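Local coordinates for protein PmoF1 (Methylocystis sp. ATCC 49242, PDB 6P1E) that binds copper through a PCu(A)C domain and probably serves as a periplasmic copper chaperone in methane-oxidizing bacteria, at residues E49-L63 and G82-L95. Residues are numbered along the deposited sequence; the frame is centred on the assembly and turned at random.
Sequences EKFGSAVIHGDAKNL and GGAYVALLDAKKHL
F51 lays one face of its ring against L88, whose CB stands 3.8 Å from the ring centroid in a CH-pi contact. With CG anti to the carbonyl carbon (chi1 -76°), the ring turns inward; CE1 packs on A91 CB, and the far edge, at CZ, meets L95 CD1 at 3.8 Å. A27 of the adjoining strand 27-35 and L101 of strand 100-107, which pairs with neither strand here, add to this apolar cluster, which A54 CB continues by touching L88 CD2. Without the ring, as with an alanine here, L88 CB would probably lose the face it packs on, and A91 and L95 their shared partner.

The strands 53-57 and 85-91 run antiparallel, V55 and A87 exchanging two backbone bonds. G52 and S53 both face L89, a classic beta bulge: G52 N donates to L89 O, while L89 N donates to S53 O. Beyond it K92, bent at its last torsion (chi4 62°), brings NZ to 3.0 Å from E49 O, tilted out of the carbonyl plane, and its backbone N holds K50 O.

On the other face of the sheet, the H57 and Y85 side chains lie alongside each other, their planes 26° apart but slid so that the rings barely overlap. H57 CD2 comes 3.6 Å from Y85 OH, and A87 CB sits at the imidazole edge. A water over the imidazole face joins Y85 OH to L63 O, while H57 ND1 bonds to L65 O; L63 CD2 rests 3.3 Å from G83 O.

The pairing thus joins two strands of the PCu(A)C beta fold, where the side chain of A84 lies about 14 Å from a bound copper ion, with apolar packing on the F51 side and, on the H57 side, polar groups tied to backbone carbonyls directly or through water.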
ATOM      1  N   GLU B  49       2.340  -5.488  20.935  1.00 33.10           N
ATOM      2  CA  GLU B  49       2.385  -5.120  22.341  1.00 33.62           C
ATOM      3  C   GLU B  49       1.614  -3.835  22.640  1.00 33.61           C
ATOM      4  O   GLU B  49       1.038  -3.689  23.719  1.00 35.61           O
ATOM      5  CB  GLU B  49       3.838  -4.951  22.784  1.00 47.98           C
ATOM      6  CG  GLU B  49       4.670  -6.215  22.653  1.00 48.28           C
ATOM      7  CD  GLU B  49       6.097  -6.026  23.124  1.00 69.42           C
ATOM      8  OE1 GLU B  49       6.365  -5.038  23.841  1.00 64.95           O
ATOM      9  OE2 GLU B  49       6.954  -6.865  22.773  1.00 71.90           O
ATOM     10  N   LYS B  50       1.601  -2.909  21.684  1.00 31.63           N
ATOM     11  CA  LYS B  50       1.045  -1.578  21.919  1.00 37.22           C
ATOM     12  C   LYS B  50      -0.474  -1.526  21.738  1.00 38.06           C
ATOM     13  O   LYS B  50      -1.097  -0.495  21.990  1.00 32.43           O
ATOM     14  CB  LYS B  50       1.706  -0.566  20.981  1.00 30.77           C
ATOM     15  CG  LYS B  50       3.200  -0.350  21.221  1.00 32.52           C
ATOM     16  CD  LYS B  50       3.544  -0.046  22.670  1.00 49.68           C
ATOM     17  CE  LYS B  50       5.034   0.175  22.829  1.00 56.52           C
ATOM     18  NZ  LYS B  50       5.428   0.520  24.221  1.00 58.05           N
ATOM     19  N   PHE B  51      -1.059  -2.634  21.291  1.00 34.34           N
ATOM     20  CA  PHE B  51      -2.508  -2.757  21.172  1.00 28.45           C
ATOM     21  C   PHE B  51      -2.984  -3.925  22.027  1.00 29.83           C
ATOM     22  O   PHE B  51      -2.208  -4.826  22.343  1.00 30.68           O
ATOM     23  CB  PHE B  51      -2.930  -2.952  19.713  1.00 25.59           C
ATOM     24  CG  PHE B  51      -2.885  -1.692  18.892  1.00 26.73           C
ATOM     25  CD1 PHE B  51      -4.044  -0.978  18.631  1.00 24.20           C
ATOM     26  CD2 PHE B  51      -1.688  -1.222  18.382  1.00 24.78           C
ATOM     27  CE1 PHE B  51      -4.007   0.179  17.873  1.00 28.03           C
ATOM     28  CE2 PHE B  51      -1.646  -0.063  17.625  1.00 26.28           C
ATOM     29  CZ  PHE B  51      -2.807   0.637  17.371  1.00 29.43           C
ATOM     30  N   GLY B  52      -4.258  -3.911  22.393  1.00 30.31           N
ATOM     31  CA  GLY B  52      -4.821  -4.964  23.217  1.00 31.86           C
ATOM     32  C   GLY B  52      -4.826  -6.316  22.522  1.00 35.84           C
ATOM     33  O   GLY B  52      -4.521  -7.342  23.122  1.00 31.80           O
ATOM     34  N   SER B  53      -5.201  -6.311  21.247  1.00 27.82           N
ATOM     35  CA  SER B  53      -5.296  -7.531  20.453  1.00 26.40           C
ATOM     36  C   SER B  53      -5.289  -7.194  18.970  1.00 23.77           C
ATOM     37  O   SER B  53      -5.470  -6.037  18.585  1.00 23.46           O
ATOM     38  CB  SER B  53      -6.570  -8.309  20.802  1.00 33.43           C
ATOM     39  OG  SER B  53      -7.732  -7.594  20.414  1.00 35.29           O
ATOM     40  N   ALA B  54      -5.099  -8.221  18.147  1.00 22.54           N
ATOM     41  CA  ALA B  54      -5.138  -8.081  16.698  1.00 20.33           C
ATOM     42  C   ALA B  54      -6.045  -9.152  16.106  1.00 21.06           C
ATOM     43  O   ALA B  54      -5.920 -10.331  16.436  1.00 20.44           O
ATOM     44  CB  ALA B  54      -3.742  -8.178  16.120  1.00 22.46           C
ATOM     45  N   VAL B  55      -6.956  -8.731  15.232  1.00 18.68           N
ATOM     46  CA  VAL B  55      -7.920  -9.635  14.612  1.00 18.36           C
ATOM     47  C   VAL B  55      -7.754  -9.602  13.099  1.00 16.69           C
ATOM     48  O   VAL B  55      -7.863  -8.546  12.475  1.00 16.00           O
ATOM     49  CB  VAL B  55      -9.371  -9.260  14.987  1.00 19.64           C
ATOM     50  CG1 VAL B  55     -10.371 -10.146  14.250  1.00 20.77           C
ATOM     51  CG2 VAL B  55      -9.573  -9.377  16.490  1.00 25.55           C
ATOM     52  N   ILE B  56      -7.492 -10.764  12.512  1.00 16.28           N
ATOM     53  CA  ILE B  56      -7.295 -10.850  11.075  1.00 15.01           C
ATOM     54  C   ILE B  56      -8.639 -10.955  10.367  1.00 15.07           C
ATOM     55  O   ILE B  56      -9.487 -11.764  10.732  1.00 16.48           O
ATOM     56  CB  ILE B  56      -6.415 -12.056  10.699  1.00 14.84           C
ATOM     57  CG1 ILE B  56      -5.132 -12.047  11.539  1.00 23.07           C
ATOM     58  CG2 ILE B  56      -6.089 -12.030   9.209  1.00 13.73           C
ATOM     59  CD1 ILE B  56      -4.243 -13.248  11.332  1.00 32.85           C
ATOM     60  N   HIS B  57      -8.806 -10.136   9.334  1.00 14.36           N
ATOM     61  CA  HIS B  57     -10.007 -10.144   8.514  1.00 14.71           C
ATOM     62  C   HIS B  57      -9.568 -10.431   7.087  1.00 13.94           C
ATOM     63  O   HIS B  57      -9.440  -9.520   6.270  1.00 13.55           O
ATOM     64  CB  HIS B  57     -10.741  -8.802   8.610  1.00 15.63           C
ATOM     65  CG  HIS B  57     -11.296  -8.513   9.969  1.00 24.72           C
ATOM     66  ND1 HIS B  57     -12.396  -9.166  10.481  1.00 19.88           N
ATOM     67  CD2 HIS B  57     -10.899  -7.637  10.923  1.00 17.20           C
ATOM     68  CE1 HIS B  57     -12.654  -8.704  11.692  1.00 22.21           C
ATOM     69  NE2 HIS B  57     -11.760  -7.776  11.984  1.00 18.00           N
ATOM     70  N   GLY B  58      -9.343 -11.708   6.787  1.00 18.16           N
ATOM     71  CA  GLY B  58      -8.652 -12.088   5.569  1.00 18.69           C
ATOM     72  C   GLY B  58      -9.564 -12.505   4.435  1.00 20.24           C
ATOM     73  O   GLY B  58      -9.088 -12.863   3.355  1.00 21.19           O
ATOM     74  N   ASP B  59     -10.872 -12.438   4.670  1.00 21.15           N
ATOM     75  CA  ASP B  59     -11.860 -12.741   3.637  1.00 23.93           C
ATOM     76  C   ASP B  59     -12.408 -11.421   3.104  1.00 32.42           C
ATOM     77  O   ASP B  59     -13.230 -10.775   3.752  1.00 25.09           O
ATOM     78  CB  ASP B  59     -12.985 -13.618   4.192  1.00 25.71           C
ATOM     79  CG  ASP B  59     -13.989 -14.034   3.127  1.00 34.29           C
ATOM     80  OD1 ASP B  59     -13.846 -13.620   1.957  1.00 47.81           O
ATOM     81  OD2 ASP B  59     -14.930 -14.780   3.466  1.00 48.05           O
ATOM     82  N   ALA B  60     -11.935 -11.021   1.927  1.00 26.24           N
ATOM     83  CA  ALA B  60     -12.299  -9.732   1.347  1.00 28.12           C
ATOM     84  C   ALA B  60     -13.794  -9.618   1.063  1.00 34.86           C
ATOM     85  O   ALA B  60     -14.355  -8.522   1.081  1.00 56.21           O
ATOM     86  CB  ALA B  60     -11.509  -9.499   0.067  1.00 29.70           C
ATOM     87  N   LYS B  61     -14.435 -10.753   0.806  1.00 33.76           N
ATOM     88  CA  LYS B  61     -15.855 -10.771   0.478  1.00 38.39           C
ATOM     89  C   LYS B  61     -16.706 -10.592   1.731  1.00 42.98           C
ATOM     90  O   LYS B  61     -17.851 -10.153   1.649  1.00 43.53           O
ATOM     91  CB  LYS B  61     -16.221 -12.068  -0.247  1.00 42.15           C
ATOM     92  CG  LYS B  61     -15.564 -12.177  -1.609  1.00 44.32           C
ATOM     93  CD  LYS B  61     -15.912 -13.466  -2.325  1.00 66.52           C
ATOM     94  CE  LYS B  61     -15.244 -13.516  -3.689  1.00 51.27           C
ATOM     95  NZ  LYS B  61     -15.532 -14.778  -4.419  1.00 70.51           N
ATOM     96  N   ASN B  62     -16.144 -10.949   2.882  1.00 33.15           N
ATOM     97  CA  ASN B  62     -16.816 -10.746   4.161  1.00 34.75           C
ATOM     98  C   ASN B  62     -15.864 -10.267   5.246  1.00 27.52           C
ATOM     99  O   ASN B  62     -15.365 -11.062   6.044  1.00 25.50           O
ATOM    100  CB  ASN B  62     -17.479 -12.050   4.599  1.00 34.23           C
ATOM    101  CG  ASN B  62     -18.662 -12.412   3.736  1.00 48.52           C
ATOM    102  OD1 ASN B  62     -19.767 -11.919   3.948  1.00 49.64           O
ATOM    103  ND2 ASN B  62     -18.443 -13.280   2.761  1.00 68.13           N
ATOM    104  N   LEU B  63     -15.661  -8.955   5.303  1.00 26.96           N
ATOM    105  CA  LEU B  63     -14.655  -8.366   6.175  1.00 23.95           C
ATOM    106  C   LEU B  63     -15.069  -8.301   7.641  1.00 22.73           C
ATOM    107  O   LEU B  63     -14.235  -8.038   8.506  1.00 20.89           O
ATOM    108  CB  LEU B  63     -14.297  -6.967   5.677  1.00 29.62           C
ATOM    109  CG  LEU B  63     -13.538  -6.920   4.347  1.00 35.24           C
ATOM    110  CD1 LEU B  63     -13.337  -5.487   3.888  1.00 47.73           C
ATOM    111  CD2 LEU B  63     -12.191  -7.622   4.471  1.00 25.54           C
ATOM    112  N   GLY B  82     -10.417  -1.097   2.419  1.00 16.33           N
ATOM    113  CA  GLY B  82     -11.552  -1.562   1.641  1.00 22.64           C
ATOM    114  C   GLY B  82     -11.527  -3.058   1.379  1.00 15.34           C
ATOM    115  O   GLY B  82     -12.526  -3.631   0.939  1.00 22.81           O
ATOM    116  N   GLY B  83     -10.390  -3.690   1.656  1.00 15.89           N
ATOM    117  CA  GLY B  83     -10.223  -5.116   1.438  1.00 18.60           C
ATOM    118  C   GLY B  83      -9.743  -5.808   2.696  1.00 15.68           C
ATOM    119  O   GLY B  83      -9.932  -5.297   3.801  1.00 16.14           O
ATOM    120  N   ALA B  84      -9.126  -6.973   2.528  1.00 15.04           N
ATOM    121  CA  ALA B  84      -8.582  -7.728   3.653  1.00 16.64           C
ATOM    122  C   ALA B  84      -7.582  -6.884   4.436  1.00 14.02           C
ATOM    123  O   ALA B  84      -6.868  -6.058   3.868  1.00 14.62           O
ATOM    124  CB  ALA B  84      -7.930  -9.013   3.168  1.00 17.88           C
ATOM    125  N   TYR B  85      -7.556  -7.073   5.749  1.00 11.08           N
ATOM    126  CA  TYR B  85      -6.703  -6.280   6.619  1.00 10.48           C
ATOM    127  C   TYR B  85      -6.658  -6.920   7.998  1.00 12.73           C
ATOM    128  O   TYR B  85      -7.386  -7.878   8.265  1.00 12.68           O
ATOM    129  CB  TYR B  85      -7.208  -4.837   6.721  1.00 12.06           C
ATOM    130  CG  TYR B  85      -8.433  -4.682   7.594  1.00 16.93           C
ATOM    131  CD1 TYR B  85      -8.349  -4.077   8.842  1.00 23.18           C
ATOM    132  CD2 TYR B  85      -9.673  -5.147   7.175  1.00 13.36           C
ATOM    133  CE1 TYR B  85      -9.464  -3.935   9.643  1.00 23.48           C
ATOM    134  CE2 TYR B  85     -10.793  -5.011   7.971  1.00 20.02           C
ATOM    135  CZ  TYR B  85     -10.684  -4.402   9.203  1.00 20.70           C
ATOM    136  OH  TYR B  85     -11.800  -4.264   9.996  1.00 19.06           O
ATOM    137  N   VAL B  86      -5.796  -6.394   8.860  1.00 11.04           N
ATOM    138  CA  VAL B  86      -5.757  -6.807  10.256  1.00 11.61           C
ATOM    139  C   VAL B  86      -6.215  -5.644  11.122  1.00 12.88           C
ATOM    140  O   VAL B  86      -5.662  -4.547  11.043  1.00 13.19           O
ATOM    141  CB  VAL B  86      -4.346  -7.261  10.681  1.00 12.36           C
ATOM    142  CG1 VAL B  86      -4.336  -7.698  12.144  1.00 15.68           C
ATOM    143  CG2 VAL B  86      -3.859  -8.380   9.782  1.00 12.15           C
ATOM    144  N   ALA B  87      -7.232  -5.891  11.942  1.00 13.98           N
ATOM    145  CA  ALA B  87      -7.717  -4.885  12.872  1.00 16.50           C
ATOM    146  C   ALA B  87      -6.871  -4.893  14.133  1.00 16.37           C
ATOM    147  O   ALA B  87      -6.663  -5.942  14.739  1.00 16.60           O
ATOM    148  CB  ALA B  87      -9.181  -5.135  13.211  1.00 18.76           C
ATOM    149  N   LEU B  88      -6.371  -3.719  14.505  1.00 16.77           N
ATOM    150  CA  LEU B  88      -5.616  -3.540  15.742  1.00 18.09           C
ATOM    151  C   LEU B  88      -6.503  -2.805  16.742  1.00 20.49           C
ATOM    152  O   LEU B  88      -6.822  -1.635  16.544  1.00 22.65           O
ATOM    153  CB  LEU B  88      -4.324  -2.762  15.484  1.00 20.12           C
ATOM    154  CG  LEU B  88      -3.389  -3.338  14.416  1.00 25.29           C
ATOM    155  CD1 LEU B  88      -2.134  -2.489  14.295  1.00 24.08           C
ATOM    156  CD2 LEU B  88      -3.023  -4.784  14.717  1.00 28.25           C
ATOM    157  N   LEU B  89      -6.913  -3.496  17.799  1.00 22.06           N
ATOM    158  CA  LEU B  89      -7.895  -2.955  18.735  1.00 28.22           C
ATOM    159  C   LEU B  89      -7.238  -2.480  20.040  1.00 35.46           C
ATOM    160  O   LEU B  89      -6.233  -3.034  20.481  1.00 38.31           O
ATOM    161  CB  LEU B  89      -8.963  -4.015  19.022  1.00 35.21           C
ATOM    162  CG  LEU B  89      -9.546  -4.731  17.799  1.00 35.70           C
ATOM    163  CD1 LEU B  89     -10.512  -5.824  18.229  1.00 50.49           C
ATOM    164  CD2 LEU B  89     -10.234  -3.722  16.896  1.00 38.48           C
ATOM    165  N   ASP B  90      -7.819  -1.443  20.639  1.00 47.05           N
ATOM    166  CA  ASP B  90      -7.421  -0.965  21.965  1.00 45.32           C
ATOM    167  C   ASP B  90      -5.965  -0.504  22.067  1.00 44.87           C
ATOM    168  O   ASP B  90      -5.174  -1.084  22.813  1.00 45.15           O
ATOM    169  CB  ASP B  90      -7.668  -2.060  23.007  1.00 47.10           C
ATOM    170  CG  ASP B  90      -9.113  -2.518  23.039  1.00 62.17           C
ATOM    171  OD1 ASP B  90     -10.014  -1.669  22.877  1.00 68.24           O
ATOM    172  OD2 ASP B  90      -9.347  -3.730  23.224  1.00 74.01           O
ATOM    173  N   ALA B  91      -5.616   0.523  21.298  1.00 44.46           N
ATOM    174  CA  ALA B  91      -4.342   1.222  21.454  1.00 44.69           C
ATOM    175  C   ALA B  91      -4.066   1.597  22.912  1.00 51.07           C
ATOM    176  O   ALA B  91      -4.947   2.099  23.608  1.00 49.17           O
ATOM    177  CB  ALA B  91      -4.320   2.469  20.584  1.00 44.95           C
ATOM    178  N   LYS B  92      -2.841   1.345  23.365  1.00 47.01           N
ATOM    179  CA  LYS B  92      -2.434   1.663  24.733  1.00 55.23           C
ATOM    180  C   LYS B  92      -2.053   3.139  24.851  1.00 55.21           C
ATOM    181  O   LYS B  92      -2.116   3.725  25.934  1.00 54.49           O
ATOM    182  CB  LYS B  92      -1.270   0.773  25.168  1.00 54.61           C
ATOM    183  CG  LYS B  92      -1.642  -0.697  25.294  1.00 55.90           C
ATOM    184  CD  LYS B  92      -0.440  -1.549  25.661  1.00 57.04           C
ATOM    185  CE  LYS B  92      -0.862  -2.907  26.201  1.00 52.49           C
ATOM    186  NZ  LYS B  92      -1.617  -3.709  25.197  1.00 67.59           N
ATOM    187  N   LYS B  93      -1.663   3.728  23.724  1.00 50.28           N
ATOM    188  CA  LYS B  93      -1.291   5.139  23.650  1.00 55.08           C
ATOM    189  C   LYS B  93      -1.595   5.758  22.295  1.00 51.39           C
ATOM    190  O   LYS B  93      -1.829   5.056  21.313  1.00 48.76           O
ATOM    191  CB  LYS B  93       0.198   5.321  23.926  1.00 52.84           C
ATOM    192  CG  LYS B  93       0.590   5.508  25.362  1.00 62.57           C
ATOM    193  CD  LYS B  93       2.091   5.453  25.439  1.00 67.94           C
ATOM    194  CE  LYS B  93       2.602   5.740  26.815  1.00 70.91           C
ATOM    195  NZ  LYS B  93       4.029   6.073  26.689  1.00 71.94           N
ATOM    196  N   HIS B  94      -1.595   7.088  22.263  1.00 54.02           N
ATOM    197  CA  HIS B  94      -1.833   7.829  21.032  1.00 64.35           C
ATOM    198  C   HIS B  94      -0.699   7.618  20.034  1.00 59.57           C
ATOM    199  O   HIS B  94       0.474   7.777  20.377  1.00 62.55           O
ATOM    200  CB  HIS B  94      -1.990   9.318  21.335  1.00 65.77           C
ATOM    201  CG  HIS B  94      -2.379  10.133  20.144  1.00 72.32           C
ATOM    202  ND1 HIS B  94      -1.456  10.769  19.342  1.00 74.79           N
ATOM    203  CD2 HIS B  94      -3.593  10.409  19.612  1.00 72.94           C
ATOM    204  CE1 HIS B  94      -2.085  11.406  18.370  1.00 70.97           C
ATOM    205  NE2 HIS B  94      -3.382  11.203  18.511  1.00 73.37           N
ATOM    206  N   LEU B  95      -1.047   7.261  18.800  1.00 64.59           N
ATOM    207  CA  LEU B  95      -0.046   7.042  17.762  1.00 62.66           C
ATOM    208  C   LEU B  95       0.442   8.324  17.090  1.00 57.80           C
ATOM    209  O   LEU B  95      -0.355   9.169  16.680  1.00 73.19           O
ATOM    210  CB  LEU B  95      -0.611   6.100  16.695  1.00 46.48           C
ATOM    211  CG  LEU B  95      -0.611   4.602  17.005  1.00 60.94           C
ATOM    212  CD1 LEU B  95      -1.227   3.810  15.882  1.00 41.11           C
ATOM    213  CD2 LEU B  95       0.793   4.125  17.213  1.00 71.69           C
TER
HETATM  214  O   HOH W   1     -14.047  -5.701   9.652  1.00 21.05           O